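Local coordinates for protein GH26A (Muricauda sp. MAR_2010_75, PDB 6Q75) that probably hydrolyses beta-linked polysaccharides such as mannans, as a glycoside hydrolase of family 26 built on a TIM-barrel-like scaffold, at residues A[103-115]-A[170-184]. Numbering follows the deposited sequence.
Sequences AIVTLMWHVGQPK and ILWRPYHEMNGVWFW
M108 and R173 meet where two parallel strands, 104-108 and 170-173, run out into the loops above a beta/alpha barrel. The strands pair through the hydrogen bonds L171 N to V105 O, L107 N to L171 O and R173 N to L107 O. T106 OG1 also donates to L171 O, 2.7 Å away and from the opposite face of that carbonyl to L107 N, and accepts from R173 NH2 (2.9 Å) in the guanidinium plane. M108 can be followed outward: its CB covers one guanidinium face, CG skirts R173 NH1, SD lies 3.3 Å from that same NH1, and the bend at chi3 (-58°) lays CE on the H176 ring, 3.3 Å from its centroid, as a CH-pi contact. The H176 edge in turn faces the H110 ring in an offset edge-to-face pair, planes at 84°, with F183 completing the aromatic cluster; H110 ND1 is hydrogen-bonded to D78 OD2 of strand 74-78. One water joins W109 N, R173 O and H176 ND1, and another links W109 O to Y175 N, so that the two loops are bridged by water beyond the R173 N to L107 O bond. Farther along, W184 NE1 donates to V111 O (2.9 Å) from above the carbonyl plane, while Q113 CG (3.7 Å from the centroid of the five-membered ring) and P114 CD cover one indole face. A leucine in place of W184 would probably leave V111 O without this donor and open a gap beneath Q113 and P114. H176 NE2 and E177 OE1 bind a Tris molecule, consistent with a substrate pocket at the C-terminal ends of the barrel strands. Strand 74-78 flanks 104-108 and strand 214-221 flanks 170-173; L107 and W109 pack on helix 144-165, W172 on helix 194-208, and T106 and R173 turn inward to M297 of strand 293-299.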
ATOM      1  N   ALA A 103       6.196  -6.613 -14.086  1.00 22.41           N
ATOM      2  CA  ALA A 103       6.254  -5.977 -12.779  1.00 23.17           C
ATOM      3  C   ALA A 103       5.147  -6.495 -11.867  1.00 22.14           C
ATOM      4  O   ALA A 103       4.113  -7.010 -12.315  1.00 24.70           O
ATOM      5  CB  ALA A 103       6.114  -4.457 -12.910  1.00 23.39           C
ATOM      6  N   ILE A 104       5.378  -6.365 -10.572  1.00 21.40           N
ATOM      7  CA  ILE A 104       4.365  -6.652  -9.557  1.00 22.51           C
ATOM      8  C   ILE A 104       3.685  -5.334  -9.214  1.00 22.18           C
ATOM      9  O   ILE A 104       4.362  -4.324  -9.016  1.00 21.90           O
ATOM     10  CB  ILE A 104       4.997  -7.317  -8.321  1.00 21.33           C
ATOM     11  CG1 ILE A 104       5.546  -8.713  -8.686  1.00 22.67           C
ATOM     12  CG2 ILE A 104       4.005  -7.435  -7.180  1.00 18.90           C
ATOM     13  CD1 ILE A 104       6.518  -9.275  -7.648  1.00 23.79           C
ATOM     14  N   VAL A 105       2.341  -5.315  -9.195  1.00 18.90           N
ATOM     15  CA  VAL A 105       1.587  -4.059  -9.123  1.00 18.59           C
ATOM     16  C   VAL A 105       1.097  -3.821  -7.703  1.00 20.98           C
ATOM     17  O   VAL A 105       0.468  -4.699  -7.101  1.00 21.25           O
ATOM     18  CB  VAL A 105       0.386  -4.078 -10.088  1.00 19.23           C
ATOM     19  CG1 VAL A 105      -0.582  -2.890  -9.783  1.00 22.49           C
ATOM     20  CG2 VAL A 105       0.850  -4.077 -11.511  1.00 21.82           C
ATOM     21  N   THR A 106       1.332  -2.611  -7.174  1.00 18.99           N
ATOM     22  CA  THR A 106       0.714  -2.207  -5.916  1.00 19.92           C
ATOM     23  C   THR A 106      -0.043  -0.894  -6.108  1.00 18.77           C
ATOM     24  O   THR A 106       0.391  -0.015  -6.856  1.00 18.07           O
ATOM     25  CB  THR A 106       1.752  -2.084  -4.755  1.00 20.65           C
ATOM     26  OG1 THR A 106       1.054  -1.775  -3.540  1.00 18.18           O
ATOM     27  CG2 THR A 106       2.841  -1.021  -5.023  1.00 21.19           C
ATOM     28  N   LEU A 107      -1.216  -0.792  -5.478  1.00 16.76           N
ATOM     29  CA  LEU A 107      -2.057   0.399  -5.594  1.00 16.88           C
ATOM     30  C   LEU A 107      -2.538   0.825  -4.213  1.00 16.46           C
ATOM     31  O   LEU A 107      -2.849  -0.018  -3.362  1.00 16.31           O
ATOM     32  CB  LEU A 107      -3.271   0.136  -6.517  1.00 18.28           C
ATOM     33  CG  LEU A 107      -2.846  -0.182  -7.960  1.00 20.31           C
ATOM     34  CD1 LEU A 107      -4.065  -0.650  -8.781  1.00 18.87           C
ATOM     35  CD2 LEU A 107      -2.175   1.034  -8.618  1.00 18.26           C
ATOM     36  N   MET A 108      -2.551   2.139  -3.986  1.00 16.45           N
ATOM     37  CA  MET A 108      -3.074   2.755  -2.775  1.00 17.24           C
ATOM     38  C   MET A 108      -4.181   3.741  -3.158  1.00 17.90           C
ATOM     39  O   MET A 108      -4.556   3.865  -4.333  1.00 17.67           O
ATOM     40  CB  MET A 108      -1.957   3.458  -1.992  1.00 16.93           C
ATOM     41  CG  MET A 108      -1.341   4.617  -2.773  1.00 18.39           C
ATOM     42  SD  MET A 108       0.153   5.275  -2.001  1.00 18.46           S
ATOM     43  CE  MET A 108      -0.477   5.735  -0.380  1.00 20.06           C
ATOM     44  N   TRP A 109      -4.674   4.478  -2.163  1.00 16.57           N
ATOM     45  CA  TRP A 109      -5.876   5.278  -2.382  1.00 17.14           C
ATOM     46  C   TRP A 109      -5.994   6.397  -1.361  1.00 18.82           C
ATOM     47  O   TRP A 109      -6.760   6.282  -0.396  1.00 20.00           O
ATOM     48  CB  TRP A 109      -7.113   4.379  -2.344  1.00 19.43           C
ATOM     49  CG  TRP A 109      -8.433   5.067  -2.682  1.00 20.42           C
ATOM     50  CD1 TRP A 109      -8.621   6.153  -3.500  1.00 18.71           C
ATOM     51  CD2 TRP A 109      -9.725   4.734  -2.153  1.00 20.21           C
ATOM     52  NE1 TRP A 109      -9.977   6.481  -3.551  1.00 21.30           N
ATOM     53  CE2 TRP A 109     -10.660   5.639  -2.713  1.00 20.94           C
ATOM     54  CE3 TRP A 109     -10.182   3.744  -1.274  1.00 20.76           C
ATOM     55  CZ2 TRP A 109     -12.049   5.579  -2.426  1.00 19.95           C
ATOM     56  CZ3 TRP A 109     -11.552   3.699  -0.976  1.00 21.43           C
ATOM     57  CH2 TRP A 109     -12.459   4.618  -1.547  1.00 23.70           C
ATOM     58  N   HIS A 110      -5.232   7.474  -1.527  1.00 18.93           N
ATOM     59  CA  HIS A 110      -5.610   8.695  -0.824  1.00 17.39           C
ATOM     60  C   HIS A 110      -7.007   9.105  -1.291  1.00 18.16           C
ATOM     61  O   HIS A 110      -7.330   9.052  -2.484  1.00 20.35           O
ATOM     62  CB  HIS A 110      -4.643   9.832  -1.093  1.00 18.77           C
ATOM     63  CG  HIS A 110      -3.313   9.674  -0.425  1.00 18.58           C
ATOM     64  ND1 HIS A 110      -2.180   9.296  -1.112  1.00 19.31           N
ATOM     65  CD2 HIS A 110      -2.930   9.872   0.862  1.00 19.31           C
ATOM     66  CE1 HIS A 110      -1.150   9.276  -0.278  1.00 20.33           C
ATOM     67  NE2 HIS A 110      -1.576   9.630   0.924  1.00 18.63           N
ATOM     68  N   VAL A 111      -7.833   9.507  -0.336  1.00 18.42           N
ATOM     69  CA  VAL A 111      -9.217   9.861  -0.609  1.00 19.22           C
ATOM     70  C   VAL A 111      -9.678  10.870   0.436  1.00 21.13           C
ATOM     71  O   VAL A 111      -9.257  10.828   1.598  1.00 20.21           O
ATOM     72  CB  VAL A 111     -10.069   8.577  -0.634  1.00 19.23           C
ATOM     73  CG1 VAL A 111     -10.090   7.913   0.743  1.00 20.03           C
ATOM     74  CG2 VAL A 111     -11.486   8.888  -1.157  1.00 20.17           C
ATOM     75  N   GLY A 112     -10.547  11.793   0.021  1.00 22.14           N
ATOM     76  CA  GLY A 112     -11.159  12.719   0.953  1.00 23.29           C
ATOM     77  C   GLY A 112     -12.277  12.041   1.738  1.00 24.41           C
ATOM     78  O   GLY A 112     -12.480  10.829   1.676  1.00 24.80           O
ATOM     79  N   GLN A 113     -13.021  12.853   2.478  1.00 24.84           N
ATOM     80  CA  GLN A 113     -14.045  12.344   3.382  1.00 24.00           C
ATOM     81  C   GLN A 113     -15.331  12.051   2.640  1.00 24.79           C
ATOM     82  O   GLN A 113     -15.587  12.635   1.588  1.00 27.50           O
ATOM     83  CB  GLN A 113     -14.335  13.368   4.472  1.00 25.78           C
ATOM     84  CG  GLN A 113     -13.094  13.651   5.302  1.00 25.30           C
ATOM     85  CD  GLN A 113     -13.350  14.668   6.357  1.00 31.16           C
ATOM     86  OE1 GLN A 113     -14.429  14.698   6.958  1.00 34.97           O
ATOM     87  NE2 GLN A 113     -12.380  15.544   6.574  1.00 27.22           N
ATOM     88  N   PRO A 114     -16.169  11.153   3.178  1.00 23.26           N
ATOM     89  CA  PRO A 114     -17.478  10.928   2.547  1.00 25.06           C
ATOM     90  C   PRO A 114     -18.289  12.188   2.360  1.00 28.33           C
ATOM     91  O   PRO A 114     -19.119  12.246   1.435  1.00 29.75           O
ATOM     92  CB  PRO A 114     -18.173   9.958   3.512  1.00 26.26           C
ATOM     93  CG  PRO A 114     -17.046   9.146   4.088  1.00 25.67           C
ATOM     94  CD  PRO A 114     -15.912  10.179   4.256  1.00 25.95           C
ATOM     95  N   LYS A 115     -18.112  13.190   3.220  1.00 30.10           N
ATOM     96  CA  LYS A 115     -18.896  14.413   3.110  1.00 30.23           C
ATOM     97  C   LYS A 115     -18.435  15.318   1.972  1.00 30.97           C
ATOM     98  O   LYS A 115     -19.078  16.351   1.731  1.00 32.62           O
ATOM     99  CB  LYS A 115     -18.856  15.180   4.440  1.00 30.74           C
ATOM    100  CG  LYS A 115     -17.503  15.753   4.832  1.00 30.02           C
ATOM    101  CD  LYS A 115     -17.584  16.535   6.158  1.00 32.35           C
ATOM    102  N   ILE A 170      -3.288  -7.526  -7.316  1.00 19.30           N
ATOM    103  CA  ILE A 170      -2.961  -6.184  -6.824  1.00 19.78           C
ATOM    104  C   ILE A 170      -2.525  -6.254  -5.364  1.00 19.62           C
ATOM    105  O   ILE A 170      -3.257  -6.777  -4.525  1.00 18.76           O
ATOM    106  CB  ILE A 170      -4.167  -5.236  -6.975  1.00 21.03           C
ATOM    107  CG1 ILE A 170      -4.681  -5.263  -8.422  1.00 22.43           C
ATOM    108  CG2 ILE A 170      -3.838  -3.814  -6.447  1.00 20.29           C
ATOM    109  CD1 ILE A 170      -3.738  -4.674  -9.427  1.00 23.36           C
ATOM    110  N   LEU A 171      -1.331  -5.714  -5.045  1.00 17.39           N
ATOM    111  CA  LEU A 171      -1.032  -5.460  -3.642  1.00 16.88           C
ATOM    112  C   LEU A 171      -1.799  -4.205  -3.230  1.00 18.03           C
ATOM    113  O   LEU A 171      -1.365  -3.078  -3.501  1.00 19.17           O
ATOM    114  CB  LEU A 171       0.479  -5.278  -3.437  1.00 16.56           C
ATOM    115  CG  LEU A 171       1.285  -6.529  -3.792  1.00 18.38           C
ATOM    116  CD1 LEU A 171       2.792  -6.182  -3.850  1.00 17.29           C
ATOM    117  CD2 LEU A 171       1.057  -7.664  -2.778  1.00 19.44           C
ATOM    118  N   TRP A 172      -2.964  -4.390  -2.593  1.00 18.31           N
ATOM    119  CA  TRP A 172      -3.921  -3.316  -2.344  1.00 16.41           C
ATOM    120  C   TRP A 172      -3.715  -2.767  -0.933  1.00 19.01           C
ATOM    121  O   TRP A 172      -3.782  -3.530   0.033  1.00 19.77           O
ATOM    122  CB  TRP A 172      -5.332  -3.896  -2.530  1.00 17.04           C
ATOM    123  CG  TRP A 172      -6.479  -3.060  -2.138  1.00 17.31           C
ATOM    124  CD1 TRP A 172      -7.465  -3.392  -1.247  1.00 17.44           C
ATOM    125  CD2 TRP A 172      -6.819  -1.765  -2.651  1.00 19.94           C
ATOM    126  NE1 TRP A 172      -8.387  -2.368  -1.151  1.00 17.36           N
ATOM    127  CE2 TRP A 172      -8.024  -1.367  -2.014  1.00 18.13           C
ATOM    128  CE3 TRP A 172      -6.222  -0.902  -3.585  1.00 18.95           C
ATOM    129  CZ2 TRP A 172      -8.644  -0.143  -2.267  1.00 17.93           C
ATOM    130  CZ3 TRP A 172      -6.826   0.332  -3.824  1.00 20.05           C
ATOM    131  CH2 TRP A 172      -8.051   0.685  -3.180  1.00 19.47           C
ATOM    132  N   ARG A 173      -3.401  -1.453  -0.808  1.00 17.45           N
ATOM    133  CA  ARG A 173      -3.035  -0.848   0.476  1.00 15.06           C
ATOM    134  C   ARG A 173      -3.959   0.336   0.771  1.00 16.09           C
ATOM    135  O   ARG A 173      -3.584   1.499   0.597  1.00 18.43           O
ATOM    136  CB  ARG A 173      -1.548  -0.435   0.507  1.00 16.11           C
ATOM    137  CG  ARG A 173      -0.629  -1.284  -0.396  1.00 17.03           C
ATOM    138  CD  ARG A 173       0.848  -1.021  -0.059  1.00 16.82           C
ATOM    139  NE  ARG A 173       1.120   0.417   0.095  1.00 17.62           N
ATOM    140  CZ  ARG A 173       1.270   1.258  -0.928  1.00 18.12           C
ATOM    141  NH1 ARG A 173       1.497   2.545  -0.692  1.00 17.40           N
ATOM    142  NH2 ARG A 173       1.167   0.823  -2.188  1.00 17.33           N
ATOM    143  N   PRO A 174      -5.210   0.072   1.160  1.00 16.49           N
ATOM    144  CA  PRO A 174      -6.143   1.160   1.473  1.00 16.01           C
ATOM    145  C   PRO A 174      -5.969   1.740   2.879  1.00 16.15           C
ATOM    146  O   PRO A 174      -5.559   1.059   3.824  1.00 16.08           O
ATOM    147  CB  PRO A 174      -7.511   0.468   1.334  1.00 16.71           C
ATOM    148  CG  PRO A 174      -7.221  -0.957   1.881  1.00 16.35           C
ATOM    149  CD  PRO A 174      -5.755  -1.262   1.427  1.00 16.51           C
ATOM    150  N   TYR A 175      -6.348   3.010   3.017  1.00 16.58           N
ATOM    151  CA  TYR A 175      -6.440   3.690   4.316  1.00 14.97           C
ATOM    152  C   TYR A 175      -5.137   3.521   5.106  1.00 15.41           C
ATOM    153  O   TYR A 175      -5.128   3.120   6.272  1.00 17.62           O
ATOM    154  CB  TYR A 175      -7.621   3.190   5.124  1.00 16.24           C
ATOM    155  CG  TYR A 175      -8.965   3.448   4.465  1.00 17.72           C
ATOM    156  CD1 TYR A 175      -9.336   4.737   4.049  1.00 15.93           C
ATOM    157  CD2 TYR A 175      -9.868   2.414   4.269  1.00 17.21           C
ATOM    158  CE1 TYR A 175     -10.582   4.977   3.442  1.00 18.11           C
ATOM    159  CE2 TYR A 175     -11.128   2.654   3.677  1.00 19.17           C
ATOM    160  CZ  TYR A 175     -11.461   3.930   3.263  1.00 20.77           C
ATOM    161  OH  TYR A 175     -12.695   4.160   2.667  1.00 21.71           O
ATOM    162  N   HIS A 176      -4.040   3.808   4.430  1.00 14.29           N
ATOM    163  CA  HIS A 176      -2.702   3.584   4.954  1.00 15.03           C
ATOM    164  C   HIS A 176      -2.355   4.600   6.050  1.00 16.17           C
ATOM    165  O   HIS A 176      -3.004   5.639   6.210  1.00 16.00           O
ATOM    166  CB  HIS A 176      -1.682   3.682   3.818  1.00 16.83           C
ATOM    167  CG  HIS A 176      -1.700   5.026   3.162  1.00 19.30           C
ATOM    168  ND1 HIS A 176      -2.796   5.497   2.479  1.00 20.33           N
ATOM    169  CD2 HIS A 176      -0.792   6.028   3.158  1.00 18.84           C
ATOM    170  CE1 HIS A 176      -2.551   6.723   2.045  1.00 19.65           C
ATOM    171  NE2 HIS A 176      -1.333   7.064   2.437  1.00 19.31           N
ATOM    172  N   GLU A 177      -1.318   4.279   6.827  1.00 15.46           N
ATOM    173  CA  GLU A 177      -0.855   5.152   7.928  1.00 17.14           C
ATOM    174  C   GLU A 177      -1.996   5.455   8.912  1.00 18.19           C
ATOM    175  O   GLU A 177      -2.087   6.538   9.499  1.00 17.21           O
ATOM    176  CB  GLU A 177      -0.219   6.436   7.373  1.00 16.81           C
ATOM    177  CG  GLU A 177       1.092   6.113   6.604  1.00 17.28           C
ATOM    178  CD  GLU A 177       1.816   7.332   6.001  1.00 20.47           C
ATOM    179  OE1 GLU A 177       1.388   8.499   6.204  1.00 19.91           O
ATOM    180  OE2 GLU A 177       2.860   7.115   5.344  1.00 20.47           O
ATOM    181  N   MET A 178      -2.832   4.448   9.151  1.00 16.51           N
ATOM    182  CA  MET A 178      -4.042   4.648   9.943  1.00 18.07           C
ATOM    183  C   MET A 178      -3.751   4.831  11.423  1.00 18.04           C
ATOM    184  O   MET A 178      -4.643   5.280  12.158  1.00 16.46           O
ATOM    185  CB  MET A 178      -4.984   3.459   9.734  1.00 18.26           C
ATOM    186  CG  MET A 178      -4.554   2.170  10.457  1.00 21.05           C
ATOM    187  SD  MET A 178      -3.064   1.368   9.798  1.00 21.74           S
ATOM    188  CE  MET A 178      -3.600   0.712   8.237  1.00 19.35           C
ATOM    189  N   ASN A 179      -2.530   4.507  11.878  1.00 17.37           N
ATOM    190  CA  ASN A 179      -2.172   4.767  13.265  1.00 17.94           C
ATOM    191  C   ASN A 179      -1.685   6.193  13.462  1.00 18.28           C
ATOM    192  O   ASN A 179      -1.486   6.615  14.607  1.00 19.26           O
ATOM    193  CB  ASN A 179      -1.117   3.756  13.762  1.00 19.56           C
ATOM    194  CG  ASN A 179       0.147   3.743  12.910  1.00 17.94           C
ATOM    195  OD1 ASN A 179       0.096   3.942  11.701  1.00 16.55           O
ATOM    196  ND2 ASN A 179       1.303   3.513  13.554  1.00 19.42           N
ATOM    197  N   GLY A 180      -1.533   6.951  12.374  1.00 16.98           N
ATOM    198  CA  GLY A 180      -1.140   8.340  12.494  1.00 18.74           C
ATOM    199  C   GLY A 180      -2.329   9.235  12.762  1.00 19.17           C
ATOM    200  O   GLY A 180      -3.495   8.852  12.575  1.00 18.67           O
ATOM    201  N   VAL A 181      -2.029  10.469  13.194  1.00 20.27           N
ATOM    202  CA  VAL A 181      -3.078  11.436  13.491  1.00 19.98           C
ATOM    203  C   VAL A 181      -3.406  12.344  12.309  1.00 21.53           C
ATOM    204  O   VAL A 181      -4.343  13.151  12.403  1.00 22.69           O
ATOM    205  CB  VAL A 181      -2.722  12.311  14.715  1.00 18.14           C
ATOM    206  CG1 VAL A 181      -2.495  11.427  15.944  1.00 19.31           C
ATOM    207  CG2 VAL A 181      -1.457  13.181  14.431  1.00 20.65           C
ATOM    208  N   TRP A 182      -2.727  12.196  11.174  1.00 18.14           N
ATOM    209  CA  TRP A 182      -2.828  13.222  10.143  1.00 17.02           C
ATOM    210  C   TRP A 182      -3.955  13.007   9.137  1.00 18.73           C
ATOM    211  O   TRP A 182      -4.540  13.994   8.675  1.00 18.19           O
ATOM    212  CB  TRP A 182      -1.502  13.348   9.390  1.00 17.51           C
ATOM    213  CG  TRP A 182      -0.773  12.066   9.085  1.00 17.68           C
ATOM    214  CD1 TRP A 182      -0.847  11.337   7.926  1.00 18.19           C
ATOM    215  CD2 TRP A 182       0.168  11.388   9.931  1.00 16.51           C
ATOM    216  NE1 TRP A 182       0.005  10.249   7.999  1.00 18.27           N
ATOM    217  CE2 TRP A 182       0.628  10.254   9.221  1.00 19.18           C
ATOM    218  CE3 TRP A 182       0.647  11.615  11.225  1.00 17.79           C
ATOM    219  CZ2 TRP A 182       1.553   9.349   9.762  1.00 19.16           C
ATOM    220  CZ3 TRP A 182       1.587  10.729  11.763  1.00 17.22           C
ATOM    221  CH2 TRP A 182       2.020   9.602  11.033  1.00 16.47           C
ATOM    222  N   PHE A 183      -4.279  11.770   8.786  1.00 16.32           N
ATOM    223  CA  PHE A 183      -5.367  11.526   7.839  1.00 15.67           C
ATOM    224  C   PHE A 183      -6.707  11.463   8.561  1.00 16.93           C
ATOM    225  O   PHE A 183      -6.781  11.129   9.743  1.00 17.04           O
ATOM    226  CB  PHE A 183      -5.128  10.209   7.088  1.00 17.46           C
ATOM    227  CG  PHE A 183      -3.968  10.243   6.120  1.00 18.30           C
ATOM    228  CD1 PHE A 183      -3.821  11.283   5.216  1.00 17.97           C
ATOM    229  CD2 PHE A 183      -3.026   9.217   6.112  1.00 20.68           C
ATOM    230  CE1 PHE A 183      -2.763  11.293   4.312  1.00 18.10           C
ATOM    231  CE2 PHE A 183      -1.959   9.239   5.236  1.00 18.61           C
ATOM    232  CZ  PHE A 183      -1.828  10.264   4.326  1.00 19.34           C
ATOM    233  N   TRP A 184      -7.797  11.738   7.819  1.00 17.30           N
ATOM    234  CA  TRP A 184      -9.101  11.733   8.473  1.00 22.78           C
ATOM    235  C   TRP A 184      -9.465  10.354   9.010  1.00 22.18           C
ATOM    236  O   TRP A 184     -10.232  10.249   9.970  1.00 21.04           O
ATOM    237  CB  TRP A 184     -10.197  12.243   7.524  1.00 21.08           C
ATOM    238  CG  TRP A 184     -10.469  11.412   6.299  1.00 20.04           C
ATOM    239  CD1 TRP A 184     -10.012  11.644   5.037  1.00 20.23           C
ATOM    240  CD2 TRP A 184     -11.335  10.267   6.209  1.00 19.32           C
ATOM    241  NE1 TRP A 184     -10.511  10.687   4.168  1.00 18.94           N
ATOM    242  CE2 TRP A 184     -11.329   9.839   4.866  1.00 20.09           C
ATOM    243  CE3 TRP A 184     -12.092   9.553   7.142  1.00 22.51           C
ATOM    244  CZ2 TRP A 184     -12.047   8.711   4.427  1.00 20.84           C
ATOM    245  CZ3 TRP A 184     -12.814   8.441   6.704  1.00 24.96           C
ATOM    246  CH2 TRP A 184     -12.778   8.033   5.356  1.00 25.09           C
TER
HETATM  247  O   HOH W   1      -4.373   4.040   0.565  1.00 15.46           O
HETATM  248  O   HOH W   2      -7.855   4.301   0.998  1.00 20.31           O